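Local structure of tapirin (Caldicellulosiruptor hydrothermalis, 6N2C) at residues A[186-191]-A[205-210]; A[532-537]-A[550-555]. The protein binds cellulose and probably helps this thermophilic bacterium attach to plant biomass, through a zinc-containing beta-helix domain. All coordinates share one frame; numbering follows the deposited sequence. Where two conformers were deposited one is given.

Both contacts belong to the parallel beta-helix and lie on the same side of the chain's centre, their own centres about 10 Å apart. Along the chain they come in series: contact 1 is complete before contact 2 begins. In space they meet, because strand 186-190 of contact 1 has strand 206-209 on one side and strand 534-537 of contact 2 on the other. The backbone joins them directly, with F189 N 3.0 Å from L535 O and F189 O 2.9 Å from A537 N, both probable hydrogen bonds. Chain-distant coils are thus stacked as neighbours, and contact 2 carries the zinc site, its ion about 12 Å from the L188 side chain of contact 1.

Contact 1 (A[186-191]-A[205-210]); sequences YGLFSS and RNMYSS
The ring of Y186 carries N206 CB over one face, 3.4 Å from the ring centroid and almost exactly on the normal, a well-centred CH-pi contact, while Y208 N lies at its edge in plane. The N206 amide plane is set well askew to the ring. F189 and Y208 run alongside each other and point the same way; their planes are 18° apart, but the 4.7 Å between the centroids reflects a slide that leaves little overlap. What F189 receives over its face is chiefly Y208 CD1, displaced toward the rim, and S190 O sits at the edge of the Y208 ring. With CG of Y186 beside its backbone N (chi1 -75°), the phenol sweeps across N206 until CE2 meets Y208 CB at 3.7 Å. Without the phenol, as with an alanine here, N206 CB would probably lose its aromatic cover and I180 O its bonded hydroxyl. The backbones are parallel: Y208 N donates to L188 O at 3.1 Å and S190 N to Y208 O at 2.9 Å, whereas the bond from S210 N to S190 O is weak. At the corner, G187 N donates to N206 O at 3.0 Å. On the sheet face opposite the aromatic rings, L188 CD1 lies 4.2 Å from M207 SD, side by side. Polar ends are paired further out: N206 OD1 with N231 ND2, and S190 OG with G539 O. A water spans S191 O and S210 OG where the strands end, and S210 OG also bonds to N236 ND2. Chemically, this is a stacked rung of a beta-helix in which apolar faces and backbone bonds do the joining, though the buried L188 N, just after the corner at G187, has no partner in the model.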
loop_
_atom_site.group_PDB
_atom_site.type_symbol
_atom_site.label_atom_id
_atom_site.label_comp_id
_atom_site.label_asym_id
_atom_site.label_seq_id
_atom_site.Cartn_x
_atom_site.Cartn_y
_atom_site.Cartn_z
ATOM N N TYR A 186 -7.164 0.753 -17.621
ATOM C CA TYR A 186 -7.791 0.303 -16.359
ATOM C C TYR A 186 -8.698 -0.860 -16.549
ATOM O O TYR A 186 -9.623 -0.831 -17.384
ATOM C CB TYR A 186 -8.526 1.471 -15.633
ATOM C CG TYR A 186 -7.615 2.470 -14.936
ATOM C CD1 TYR A 186 -6.821 3.333 -15.660
ATOM C CD2 TYR A 186 -7.631 2.590 -13.589
ATOM C CE1 TYR A 186 -5.990 4.254 -15.047
ATOM C CE2 TYR A 186 -6.880 3.559 -12.951
ATOM C CZ TYR A 186 -6.050 4.379 -13.684
ATOM O OH TYR A 186 -5.275 5.322 -13.046
ATOM N N GLY A 187 -8.524 -1.903 -15.746
ATOM C CA GLY A 187 -9.358 -3.044 -15.825
ATOM C C GLY A 187 -10.605 -2.965 -14.957
ATOM O O GLY A 187 -11.654 -3.543 -15.285
ATOM N N LEU A 188 -10.473 -2.268 -13.832
ATOM C CA LEU A 188 -11.602 -2.075 -12.853
ATOM C C LEU A 188 -11.536 -0.624 -12.393
ATOM O O LEU A 188 -10.472 -0.084 -11.997
ATOM C CB LEU A 188 -11.520 -3.074 -11.636
ATOM C CG LEU A 188 -11.427 -4.527 -12.020
ATOM C CD1 LEU A 188 -11.117 -5.327 -10.779
ATOM C CD2 LEU A 188 -12.657 -5.045 -12.680
ATOM N N PHE A 189 -12.709 0.043 -12.446
ATOM C CA PHE A 189 -12.811 1.436 -11.951
ATOM C C PHE A 189 -14.136 1.594 -11.271
ATOM O O PHE A 189 -15.160 1.163 -11.824
ATOM C CB PHE A 189 -12.780 2.347 -13.121
ATOM C CG PHE A 189 -12.931 3.765 -12.785
ATOM C CD1 PHE A 189 -14.214 4.285 -12.523
ATOM C CD2 PHE A 189 -11.876 4.637 -12.831
ATOM C CE1 PHE A 189 -14.385 5.676 -12.281
ATOM C CE2 PHE A 189 -12.047 6.023 -12.547
ATOM C CZ PHE A 189 -13.276 6.521 -12.212
ATOM N N SER A 190 -14.123 2.211 -10.079
ATOM C CA SER A 190 -15.405 2.597 -9.485
ATOM C C SER A 190 -15.288 3.972 -8.873
ATOM O O SER A 190 -14.295 4.221 -8.194
ATOM C CB SER A 190 -15.837 1.593 -8.410
ATOM O OG SER A 190 -17.054 2.055 -7.765
ATOM N N SER A 191 -16.312 4.826 -9.069
ATOM C CA SER A 191 -16.402 6.040 -8.319
ATOM C C SER A 191 -16.985 5.864 -6.951
ATOM O O SER A 191 -17.156 6.888 -6.271
ATOM C CB SER A 191 -17.155 7.103 -9.035
ATOM O OG SER A 191 -16.640 7.363 -10.287
ATOM N N ARG A 205 -3.997 -4.112 -15.295
ATOM C CA ARG A 205 -2.984 -3.092 -15.422
ATOM C C ARG A 205 -3.266 -2.117 -14.317
ATOM O O ARG A 205 -2.701 -2.305 -13.198
ATOM C CB ARG A 205 -2.940 -2.386 -16.794
ATOM C CG ARG A 205 -2.428 -3.207 -17.914
ATOM C CD ARG A 205 -2.191 -2.286 -19.101
ATOM N NE ARG A 205 -1.150 -1.260 -18.893
ATOM C CZ ARG A 205 -0.656 -0.506 -19.871
ATOM N NH1 ARG A 205 -1.136 -0.578 -21.125
ATOM N NH2 ARG A 205 0.280 0.390 -19.588
ATOM N N ASN A 206 -4.193 -1.176 -14.529
ATOM C CA ASN A 206 -4.550 -0.212 -13.459
ATOM C C ASN A 206 -5.897 -0.422 -12.855
ATOM O O ASN A 206 -6.814 -0.874 -13.534
ATOM C CB ASN A 206 -4.306 1.181 -13.985
ATOM C CG ASN A 206 -2.839 1.371 -14.371
ATOM O OD1 ASN A 206 -1.942 0.933 -13.635
ATOM N ND2 ASN A 206 -2.545 2.017 -15.545
ATOM N N MET A 207 -6.067 -0.032 -11.553
ATOM C CA MET A 207 -7.343 -0.177 -10.888
ATOM C C MET A 207 -7.543 1.038 -10.010
ATOM O O MET A 207 -6.566 1.563 -9.448
ATOM C CB MET A 207 -7.334 -1.459 -9.979
ATOM C CG MET A 207 -8.531 -1.561 -9.057
ATOM S SD MET A 207 -8.670 -3.192 -8.147
ATOM C CE MET A 207 -7.124 -3.867 -8.789
ATOM N N TYR A 208 -8.734 1.627 -10.108
ATOM C CA TYR A 208 -9.076 2.775 -9.333
ATOM C C TYR A 208 -10.380 2.549 -8.580
ATOM O O TYR A 208 -11.377 2.008 -9.101
ATOM C CB TYR A 208 -9.281 4.032 -10.234
ATOM C CG TYR A 208 -9.852 5.268 -9.545
ATOM C CD1 TYR A 208 -11.237 5.487 -9.378
ATOM C CD2 TYR A 208 -9.041 6.263 -9.134
ATOM C CE1 TYR A 208 -11.688 6.585 -8.686
ATOM C CE2 TYR A 208 -9.493 7.374 -8.474
ATOM C CZ TYR A 208 -10.849 7.536 -8.291
ATOM O OH TYR A 208 -11.333 8.669 -7.655
ATOM N N SER A 209 -10.426 3.034 -7.325
ATOM C CA SER A 209 -11.687 3.124 -6.618
ATOM C C SER A 209 -11.686 4.413 -5.866
ATOM O O SER A 209 -10.630 4.891 -5.417
ATOM C CB SER A 209 -11.764 1.937 -5.637
ATOM O OG SER A 209 -13.061 1.792 -5.125
ATOM N N SER A 210 -12.866 5.009 -5.640
ATOM C CA SER A 210 -12.909 6.205 -4.858
ATOM C C SER A 210 -13.015 5.792 -3.358
ATOM O O SER A 210 -12.215 6.248 -2.530
ATOM C CB SER A 210 -14.129 7.075 -5.282
ATOM O OG SER A 210 -14.200 8.219 -4.393
HETATM O O HOH W 1 -16.190 9.544 -6.427
#

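Contact 2 (A[532-537]-A[550-555]); sequences DGVLIA and IEYVRM. With ZN (zinc ion), chain C.
Two similar first torsions aim the carboxylates of D532 and E551 at one zinc ion: each CG is anti to its own carbonyl carbon (chi1 -74° and -73°), and E551 then bends at chi2 (80°) to fold its chain back. D532 OD1 and E551 OE1 each bind the metal at 2.0 Å. Those oxygens lie 3.0 Å apart, a closeness explained by their shared ion rather than by a hydrogen bond. The two side chains cross obliquely, with their carboxylate planes well turned from each other, and H530 NE2 supplies the third protein ligand. Parallel backbone pairing places both residues on one face: G533 N donates to E551 O at 3.0 Å, and V553 N to G533 O at a longer 3.3 Å. At G533 the backbone takes a shape in which any CB would collide with the carbonyl oxygen of D532, a conformation open in practice to glycine. Beyond this corner, V534 CG2 packs 4.0 Å from Y552 CE1 and equally far from M555 CG, its side chain crossing that of M555 at about a right angle. V553 CG2 covers D532 CB at 3.8 Å. Zinc thus cross-links adjacent coils of the beta-helix, and its positive charge probably offsets the repulsion expected between two neighbouring carboxylates.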
loop_
_atom_site.group_PDB
_atom_site.type_symbol
_atom_site.label_atom_id
_atom_site.label_comp_id
_atom_site.label_asym_id
_atom_site.label_seq_id
_atom_site.Cartn_x
_atom_site.Cartn_y
_atom_site.Cartn_z
ATOM N N ASP A 532 -12.981 -11.613 -18.996
ATOM C CA ASP A 532 -11.893 -10.902 -19.646
ATOM C C ASP A 532 -12.493 -9.622 -20.168
ATOM O O ASP A 532 -13.498 -9.669 -20.890
ATOM C CB ASP A 532 -11.408 -11.680 -20.873
ATOM C CG ASP A 532 -10.591 -12.906 -20.517
ATOM O OD1 ASP A 532 -10.019 -12.888 -19.425
ATOM O OD2 ASP A 532 -10.477 -13.758 -21.337
ATOM N N GLY A 533 -11.893 -8.506 -19.811
ATOM C CA GLY A 533 -12.393 -7.244 -20.257
ATOM C C GLY A 533 -12.187 -6.165 -19.244
ATOM O O GLY A 533 -11.076 -6.050 -18.669
ATOM N N VAL A 534 -13.185 -5.254 -19.153
ATOM C CA VAL A 534 -13.021 -4.046 -18.348
ATOM C C VAL A 534 -14.417 -3.820 -17.696
ATOM O O VAL A 534 -15.470 -3.970 -18.350
ATOM C CB VAL A 534 -12.597 -2.827 -19.231
ATOM C CG1 VAL A 534 -12.783 -1.542 -18.619
ATOM C CG2 VAL A 534 -11.248 -2.986 -19.892
ATOM N N LEU A 535 -14.416 -3.382 -16.435
ATOM C CA LEU A 535 -15.640 -2.980 -15.719
ATOM C C LEU A 535 -15.405 -1.618 -15.092
ATOM O O LEU A 535 -14.481 -1.474 -14.252
ATOM C CB LEU A 535 -16.013 -3.997 -14.657
ATOM C CG LEU A 535 -16.248 -5.433 -15.074
ATOM C CD1 LEU A 535 -16.394 -6.345 -13.827
ATOM C CD2 LEU A 535 -17.370 -5.636 -16.057
ATOM N N ILE A 536 -16.215 -0.624 -15.536
ATOM C CA ILE A 536 -16.028 0.825 -15.212
ATOM C C ILE A 536 -17.393 1.282 -14.786
ATOM O O ILE A 536 -18.348 1.255 -15.598
ATOM C CB ILE A 536 -15.494 1.627 -16.384
ATOM C CG1 ILE A 536 -14.065 1.110 -16.700
ATOM C CG2 ILE A 536 -15.490 3.109 -16.045
ATOM C CD1 ILE A 536 -13.441 1.723 -17.909
ATOM N N ALA A 537 -17.457 1.720 -13.532
ATOM C CA ALA A 537 -18.767 2.101 -12.924
ATOM C C ALA A 537 -18.686 3.339 -12.106
ATOM O O ALA A 537 -17.705 3.642 -11.405
ATOM C CB ALA A 537 -19.341 0.944 -12.128
ATOM N N ILE A 550 -10.607 -12.784 -13.156
ATOM C CA ILE A 550 -10.808 -11.515 -13.871
ATOM C C ILE A 550 -9.500 -11.223 -14.523
ATOM O O ILE A 550 -8.445 -11.159 -13.878
ATOM C CB ILE A 550 -11.245 -10.337 -12.932
ATOM C CG1 ILE A 550 -12.576 -10.693 -12.276
ATOM C CG2 ILE A 550 -11.424 -9.027 -13.742
ATOM C CD1 ILE A 550 -12.939 -9.866 -11.117
ATOM N N GLU A 551 -9.516 -11.000 -15.841
ATOM C CA GLU A 551 -8.310 -10.547 -16.507
ATOM C C GLU A 551 -8.639 -9.311 -17.408
ATOM O O GLU A 551 -9.598 -9.342 -18.141
ATOM C CB GLU A 551 -7.779 -11.630 -17.440
ATOM C CG GLU A 551 -7.095 -12.876 -16.781
ATOM C CD GLU A 551 -8.086 -13.912 -16.250
ATOM O OE1 GLU A 551 -8.958 -14.350 -17.026
ATOM O OE2 GLU A 551 -8.046 -14.288 -15.038
ATOM N N TYR A 552 -7.827 -8.308 -17.254
ATOM C CA TYR A 552 -7.920 -7.109 -18.089
ATOM C C TYR A 552 -7.628 -7.505 -19.559
ATOM O O TYR A 552 -6.560 -8.152 -19.867
ATOM C CB TYR A 552 -6.883 -6.110 -17.654
ATOM C CG TYR A 552 -6.600 -4.942 -18.614
ATOM C CD1 TYR A 552 -7.519 -3.935 -18.772
ATOM C CD2 TYR A 552 -5.464 -4.925 -19.452
ATOM C CE1 TYR A 552 -7.258 -2.889 -19.631
ATOM C CE2 TYR A 552 -5.232 -3.871 -20.327
ATOM C CZ TYR A 552 -6.096 -2.808 -20.334
ATOM O OH TYR A 552 -5.906 -1.774 -21.234
ATOM N N VAL A 553 -8.453 -6.983 -20.431
ATOM C CA VAL A 553 -8.152 -6.914 -21.826
ATOM C C VAL A 553 -8.489 -5.469 -22.262
ATOM O O VAL A 553 -9.559 -4.976 -21.926
ATOM C CB VAL A 553 -9.036 -7.888 -22.627
ATOM C CG1 VAL A 553 -8.988 -7.672 -24.185
ATOM C CG2 VAL A 553 -8.715 -9.318 -22.262
ATOM N N ARG A 554 -7.590 -4.843 -23.017
ATOM C CA ARG A 554 -7.897 -3.520 -23.617
ATOM C C ARG A 554 -9.249 -3.469 -24.321
ATOM O O ARG A 554 -9.630 -4.381 -25.095
ATOM C CB ARG A 554 -6.729 -3.096 -24.505
ATOM C CG ARG A 554 -6.786 -1.680 -25.032
ATOM C CD ARG A 554 -5.454 -1.344 -25.750
ATOM N NE ARG A 554 -5.397 0.069 -26.110
ATOM C CZ ARG A 554 -5.819 0.626 -27.249
ATOM N NH1 ARG A 554 -6.343 -0.063 -28.293
ATOM N NH2 ARG A 554 -5.698 1.943 -27.346
ATOM N N MET A 555 -9.998 -2.391 -24.087
ATOM C CA MET A 555 -11.228 -2.209 -24.790
ATOM C C MET A 555 -11.027 -2.258 -26.327
ATOM O O MET A 555 -10.006 -1.695 -26.813
ATOM C CB MET A 555 -11.878 -0.828 -24.416
ATOM C CG MET A 555 -12.525 -0.836 -23.006
ATOM S SD MET A 555 -13.352 0.776 -22.678
ATOM C CE MET A 555 -12.049 1.802 -22.327
HETATM ZN ZN ZN C . -9.328 -14.685 -18.937
#